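Local coordinates for Cog5 (Kluyveromyces lactis, PDB 4U6U), which forms a subunit of the conserved oligomeric Golgi tethering complex, pairs directly with Cog7 and probably helps to capture transport vesicles at the Golgi before fusion, at residues T112-D117 and K129-L134; D180-N185 and Q223-V228. The protein carries 7 engineered substitutions. All blocks are in the same frame, centred on the assembly; numbering follows the deposited sequence.

Contact 1: T112-D117 and K129-L134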
loop_
_atom_site.group_PDB
_atom_site.type_symbol
_atom_site.label_atom_id
_atom_site.label_comp_id
_atom_site.label_asym_id
_atom_site.label_seq_id
_atom_site.Cartn_x
_atom_site.Cartn_y
_atom_site.Cartn_z
ATOM N N THR B 112 11.336 -3.440 2.623
ATOM C CA THR B 112 12.746 -3.731 2.830
ATOM C C THR B 112 13.286 -4.547 1.661
ATOM O O THR B 112 14.448 -4.431 1.312
ATOM C CB THR B 112 13.017 -4.481 4.158
ATOM O OG1 THR B 112 12.526 -5.817 4.067
ATOM C CG2 THR B 112 12.379 -3.760 5.356
ATOM N N ASN B 113 12.456 -5.380 1.050
ATOM C CA ASN B 113 12.918 -6.132 -0.114
ATOM C C ASN B 113 13.031 -5.250 -1.362
ATOM O O ASN B 113 13.873 -5.484 -2.225
ATOM C CB ASN B 113 12.002 -7.328 -0.389
ATOM C CG ASN B 113 12.734 -8.654 -0.289
ATOM O OD1 ASN B 113 13.297 -9.141 -1.273
ATOM N ND2 ASN B 113 12.731 -9.246 0.903
ATOM N N LEU B 114 12.164 -4.251 -1.465
ATOM C CA LEU B 114 12.199 -3.319 -2.586
ATOM C C LEU B 114 13.351 -2.321 -2.431
ATOM O O LEU B 114 14.035 -1.984 -3.403
ATOM C CB LEU B 114 10.868 -2.578 -2.718
ATOM C CG LEU B 114 10.812 -1.469 -3.770
ATOM C CD1 LEU B 114 11.043 -2.039 -5.163
ATOM C CD2 LEU B 114 9.489 -0.715 -3.707
ATOM N N THR B 115 13.542 -1.817 -1.214
ATOM C CA THR B 115 14.618 -0.861 -0.976
ATOM C C THR B 115 15.962 -1.520 -1.308
ATOM O O THR B 115 16.757 -0.983 -2.077
ATOM C CB THR B 115 14.631 -0.328 0.510
ATOM O OG1 THR B 115 14.458 -1.408 1.435
ATOM C CG2 THR B 115 13.525 0.681 0.758
ATOM N N ARG B 116 16.163 -2.718 -0.769
ATOM C CA ARG B 116 17.374 -3.503 -0.976
ATOM C C ARG B 116 17.610 -3.818 -2.438
ATOM O O ARG B 116 18.746 -3.768 -2.915
ATOM C CB ARG B 116 17.307 -4.765 -0.117
ATOM C CG ARG B 116 18.497 -5.679 -0.180
ATOM C CD ARG B 116 18.401 -6.642 0.979
ATOM N NE ARG B 116 17.298 -7.582 0.853
ATOM C CZ ARG B 116 16.587 -8.015 1.893
ATOM N NH1 ARG B 116 16.867 -7.571 3.117
ATOM N NH2 ARG B 116 15.588 -8.873 1.710
ATOM N N ASP B 117 16.538 -4.128 -3.155
ATOM C CA ASP B 117 16.666 -4.483 -4.559
ATOM C C ASP B 117 16.920 -3.230 -5.417
ATOM O O ASP B 117 17.347 -3.325 -6.556
ATOM C CB ASP B 117 15.423 -5.249 -5.029
ATOM C CG ASP B 117 15.458 -6.726 -4.623
ATOM O OD1 ASP B 117 16.409 -7.142 -3.915
ATOM O OD2 ASP B 117 14.526 -7.474 -5.001
ATOM N N LYS B 129 11.892 -6.779 -14.036
ATOM C CA LYS B 129 10.607 -7.448 -13.886
ATOM C C LYS B 129 10.309 -7.761 -12.408
ATOM O O LYS B 129 9.160 -7.673 -11.970
ATOM C CB LYS B 129 10.586 -8.711 -14.751
ATOM C CG LYS B 129 11.039 -8.425 -16.179
ATOM C CD LYS B 129 11.055 -9.666 -17.053
ATOM C CE LYS B 129 11.841 -9.410 -18.332
ATOM N NZ LYS B 129 11.969 -10.639 -19.156
ATOM N N ARG B 130 11.346 -8.087 -11.636
ATOM C CA ARG B 130 11.173 -8.342 -10.206
ATOM C C ARG B 130 10.721 -7.092 -9.459
ATOM O O ARG B 130 9.760 -7.126 -8.698
ATOM C CB ARG B 130 12.470 -8.869 -9.583
ATOM C CG ARG B 130 12.431 -8.897 -8.057
ATOM C CD ARG B 130 13.251 -10.031 -7.459
ATOM N NE ARG B 130 13.289 -9.944 -5.998
ATOM C CZ ARG B 130 12.939 -10.926 -5.167
ATOM N NH1 ARG B 130 12.522 -12.104 -5.639
ATOM N NH2 ARG B 130 13.017 -10.726 -3.855
ATOM N N ILE B 131 11.413 -5.986 -9.709
ATOM C CA ILE B 131 11.143 -4.703 -9.058
ATOM C C ILE B 131 9.776 -4.133 -9.409
ATOM O O ILE B 131 9.094 -3.586 -8.540
ATOM C CB ILE B 131 12.246 -3.670 -9.409
ATOM C CG1 ILE B 131 13.549 -4.062 -8.702
ATOM C CG2 ILE B 131 11.840 -2.259 -9.007
ATOM C CD1 ILE B 131 14.716 -3.219 -9.066
ATOM N N VAL B 132 9.376 -4.261 -10.673
ATOM C CA VAL B 132 8.042 -3.834 -11.087
ATOM C C VAL B 132 6.985 -4.548 -10.251
ATOM O O VAL B 132 6.007 -3.931 -9.817
ATOM C CB VAL B 132 7.785 -4.082 -12.594
ATOM C CG1 VAL B 132 6.319 -3.878 -12.927
ATOM C CG2 VAL B 132 8.624 -3.137 -13.429
ATOM N N THR B 133 7.208 -5.834 -9.987
ATOM C CA THR B 133 6.258 -6.618 -9.200
ATOM C C THR B 133 6.170 -6.053 -7.780
ATOM O O THR B 133 5.075 -5.908 -7.232
ATOM C CB THR B 133 6.649 -8.131 -9.143
ATOM O OG1 THR B 133 6.946 -8.614 -10.460
ATOM C CG2 THR B 133 5.523 -8.972 -8.532
ATOM N N LEU B 134 7.322 -5.717 -7.201
ATOM C CA LEU B 134 7.369 -5.104 -5.876
ATOM C C LEU B 134 6.615 -3.770 -5.829
ATOM O O LEU B 134 5.854 -3.514 -4.893
ATOM C CB LEU B 134 8.817 -4.900 -5.433
ATOM C CG LEU B 134 9.507 -6.050 -4.693
ATOM C CD1 LEU B 134 8.496 -6.841 -3.881
ATOM C CD2 LEU B 134 10.300 -6.947 -5.641
#

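Contact 2: D180-N185 and Q223-V228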
loop_
_atom_site.group_PDB
_atom_site.type_symbol
_atom_site.label_atom_id
_atom_site.label_comp_id
_atom_site.label_asym_id
_atom_site.label_seq_id
_atom_site.Cartn_x
_atom_site.Cartn_y
_atom_site.Cartn_z
ATOM N N ASP B 180 31.809 10.246 -12.072
ATOM C CA ASP B 180 31.280 9.071 -12.764
ATOM C C ASP B 180 30.313 8.275 -11.873
ATOM O O ASP B 180 29.209 7.937 -12.299
ATOM C CB ASP B 180 32.424 8.166 -13.229
ATOM C CG ASP B 180 33.103 8.678 -14.491
ATOM O OD1 ASP B 180 32.528 9.562 -15.165
ATOM O OD2 ASP B 180 34.215 8.197 -14.805
ATOM N N ASP B 181 30.731 7.989 -10.638
ATOM C CA ASP B 181 29.890 7.304 -9.648
ATOM C C ASP B 181 28.579 8.022 -9.395
ATOM O O ASP B 181 27.608 7.401 -8.987
ATOM C CB ASP B 181 30.625 7.127 -8.322
ATOM C CG ASP B 181 31.704 6.080 -8.396
ATOM O OD1 ASP B 181 31.583 5.183 -9.254
ATOM O OD2 ASP B 181 32.675 6.159 -7.609
ATOM N N ALA B 182 28.571 9.340 -9.556
ATOM C CA ALA B 182 27.338 10.109 -9.432
ATOM C C ALA B 182 26.386 9.807 -10.602
ATOM O O ALA B 182 25.166 9.729 -10.431
ATOM C CB ALA B 182 27.643 11.585 -9.363
ATOM N N MET B 183 26.947 9.656 -11.795
ATOM C CA MET B 183 26.156 9.319 -12.971
ATOM C C MET B 183 25.634 7.885 -12.909
ATOM O O MET B 183 24.579 7.579 -13.473
ATOM C CB MET B 183 26.977 9.544 -14.237
ATOM C CG MET B 183 26.915 10.976 -14.739
ATOM S SD MET B 183 25.308 11.338 -15.465
ATOM C CE MET B 183 25.166 9.973 -16.609
ATOM N N GLU B 184 26.383 7.013 -12.233
ATOM C CA GLU B 184 25.963 5.626 -11.997
ATOM C C GLU B 184 24.585 5.557 -11.349
ATOM O O GLU B 184 23.699 4.839 -11.818
ATOM C CB GLU B 184 26.971 4.910 -11.098
ATOM C CG GLU B 184 28.315 4.656 -11.730
ATOM C CD GLU B 184 28.404 3.261 -12.283
ATOM O OE1 GLU B 184 29.351 2.974 -13.050
ATOM O OE2 GLU B 184 27.517 2.453 -11.936
ATOM N N ASN B 185 24.433 6.313 -10.263
ATOM C CA ASN B 185 23.182 6.409 -9.521
ATOM C C ASN B 185 22.136 7.179 -10.320
ATOM O O ASN B 185 20.967 6.787 -10.360
ATOM C CB ASN B 185 23.406 7.081 -8.154
ATOM C CG ASN B 185 23.921 6.112 -7.086
ATOM O OD1 ASN B 185 24.255 4.959 -7.365
ATOM N ND2 ASN B 185 23.984 6.591 -5.852
ATOM N N GLN B 223 14.991 16.058 -8.290
ATOM C CA GLN B 223 15.186 16.174 -6.861
ATOM C C GLN B 223 16.484 15.510 -6.458
ATOM O O GLN B 223 17.131 15.947 -5.509
ATOM C CB GLN B 223 14.023 15.583 -6.085
ATOM C CG GLN B 223 13.236 16.673 -5.409
ATOM C CD GLN B 223 13.574 16.826 -3.935
ATOM O OE1 GLN B 223 14.195 15.947 -3.338
ATOM N NE2 GLN B 223 13.148 17.939 -3.334
ATOM N N PHE B 224 16.888 14.480 -7.194
ATOM C CA PHE B 224 18.173 13.845 -6.924
ATOM C C PHE B 224 19.351 14.824 -7.049
ATOM O O PHE B 224 20.052 15.083 -6.073
ATOM C CB PHE B 224 18.373 12.653 -7.852
ATOM C CG PHE B 224 19.778 12.113 -7.853
ATOM C CD1 PHE B 224 20.230 11.303 -6.819
ATOM C CD2 PHE B 224 20.646 12.407 -8.903
ATOM C CE1 PHE B 224 21.525 10.787 -6.830
ATOM C CE2 PHE B 224 21.936 11.903 -8.924
ATOM C CZ PHE B 224 22.378 11.090 -7.881
ATOM N N TRP B 225 19.554 15.388 -8.234
ATOM C CA TRP B 225 20.649 16.327 -8.428
ATOM C C TRP B 225 20.549 17.504 -7.489
ATOM O O TRP B 225 21.522 17.848 -6.833
ATOM C CB TRP B 225 20.687 16.829 -9.863
ATOM C CG TRP B 225 21.198 15.818 -10.819
ATOM C CD1 TRP B 225 20.598 15.414 -11.971
ATOM C CD2 TRP B 225 22.422 15.083 -10.725
ATOM N NE1 TRP B 225 21.364 14.466 -12.600
ATOM C CE2 TRP B 225 22.496 14.244 -11.852
ATOM C CE3 TRP B 225 23.471 15.053 -9.798
ATOM C CZ2 TRP B 225 23.567 13.386 -12.084
ATOM C CZ3 TRP B 225 24.538 14.195 -10.026
ATOM C CH2 TRP B 225 24.577 13.375 -11.161
ATOM N N SER B 226 19.365 18.105 -7.413
ATOM C CA SER B 226 19.165 19.268 -6.565
ATOM C C SER B 226 19.684 19.013 -5.163
ATOM O O SER B 226 20.402 19.838 -4.608
ATOM C CB SER B 226 17.699 19.665 -6.504
ATOM O OG SER B 226 17.540 20.769 -5.631
ATOM N N LYS B 227 19.308 17.882 -4.581
ATOM C CA LYS B 227 19.751 17.561 -3.232
ATOM C C LYS B 227 21.251 17.226 -3.139
ATOM O O LYS B 227 21.905 17.699 -2.201
ATOM C CB LYS B 227 18.912 16.431 -2.638
ATOM C CG LYS B 227 17.522 16.889 -2.237
ATOM C CD LYS B 227 17.523 17.591 -0.903
ATOM C CE LYS B 227 16.241 18.392 -0.716
ATOM N NZ LYS B 227 15.975 18.724 0.720
ATOM N N VAL B 228 21.817 16.431 -4.061
ATOM C CA VAL B 228 23.248 16.113 -3.914
ATOM C C VAL B 228 24.056 17.365 -4.206
ATOM O O VAL B 228 25.113 17.581 -3.614
ATOM C CB VAL B 228 23.790 14.971 -4.844
ATOM C CG1 VAL B 228 22.704 13.963 -5.164
ATOM C CG2 VAL B 228 24.416 15.526 -6.129
#

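Contact 1: T112-D117 and K129-L134
Asn113 meets Arg130 on the polar flank of this helix pair, beside Thr57. Its OD1 lies 3.0 Å from Arg130 NH2 and takes a weak, bent hydrogen bond, with the amide and the guanidinium turned well away from coplanarity. Next along, Leu114 works in the apolar layer. With CG anti to the backbone N (chi1 174°), its CD1 reaches across to Leu134 CB at 3.6 Å, the two leucines running past each other in opposite directions. The same methyl also meets Ile131 CG2 at 3.9 Å, here with the side chains roughly perpendicular. Leu114 also packs against Leu146 and Thr149 of helix 143-167, so the apolar layer continues beyond the pair.

One turn after Asn113, Asp117 carries the main polar link. Arg130 NE donates to Asp117 OD2 at 2.9 Å in a nearly straight bond (169°), part of a salt bridge; the oxygen is approached almost end-on to its C-O bond. The oxygens from Asn113 and Asp117 both lie at the edge of the guanidinium, near its plane; the straight Asp117 bond is the one likely to set how it is turned, the Asn113 bond adding little. The other carboxylate oxygen of Asp117 pairs with Lys123, whereas Arg130 has a long, weak ion pair with Asp59. On the apolar side of the salt bridge, Ile131 CD1 comes within 3.6 Å of Asp117 O. A methionine in place of Arg130 would probably leave Asp117 OD2 without its charged mate and Asn113 OD1 without its weak bond.

Helices 92-118 and 128-141, joined through the short helix 122-126, run at 145° here with axes 10.0 Å apart: an antiparallel helix pair with a leucine-isoleucine interior and a salt bridge along one flank, as expected in the all-helical rods of multisubunit tethering proteins.

Contact 2: D180-N185 and Q223-V228
The backbone carbonyl oxygen of Ala182 is met by two neighbouring aromatic rings of the facing helix, with Trp225 CH2 at 3.8 Å and Phe224 CZ at 4.0 Å. Both approaches are oblique, and no hydrogen bond crosses the contact. The methyl of Ala182 adds to the apolar part, CB lying 4.0 Å from Trp225 CH2, while Met183 brings SD to the indole edge, near its plane, 4.3 Å from CZ2. Phe224, with CG anti to the backbone N (chi1 168°), reaches toward the facing helix, and its CZ ends 4.1 Å from Asn185 CB. Asn185 offers its CB to the phenyl ring, while its OD1 is hydrogen-bonded to Asn121 outside the two segments.

Within segment 223-228 the two rings pack together: Phe224 CE2 lies over one face of the indole, offset toward the rim, and Val228 CG1 covers a face of the phenyl. Ile158 and Thr161 of helix 143-167 close in beside Phe224 and Ala182.

The axes are 11.8 Å apart, so large aromatic side chains meeting a small alanine span the distance between antiparallel helices 175-192 and 220-241, packing characteristic of an alpha-helical bundle.

In the fold
Contacts 1 and 2 follow one another along the chain, with centres 21 Å apart and nearest atoms about 11 Å apart, so they do not touch. Helix 143-167 connects them: Leu146 and Thr149 near its start back contact 1, and Ile158 and Thr161 further along back contact 2. Asn121, in the chain between the two segments of contact 1, bonds to Asn185 of contact 2 and so gives a second, indirect connection. Both pairs are antiparallel, but they cross with opposite sign, and contact 1 has the closer axes (10.0 against 11.8 Å) and alone carries a salt bridge between its segments. Neither is touched by the other chain of the Cog5-Cog7 assembly; both belong to the internal packing of the COG5 C-terminal region.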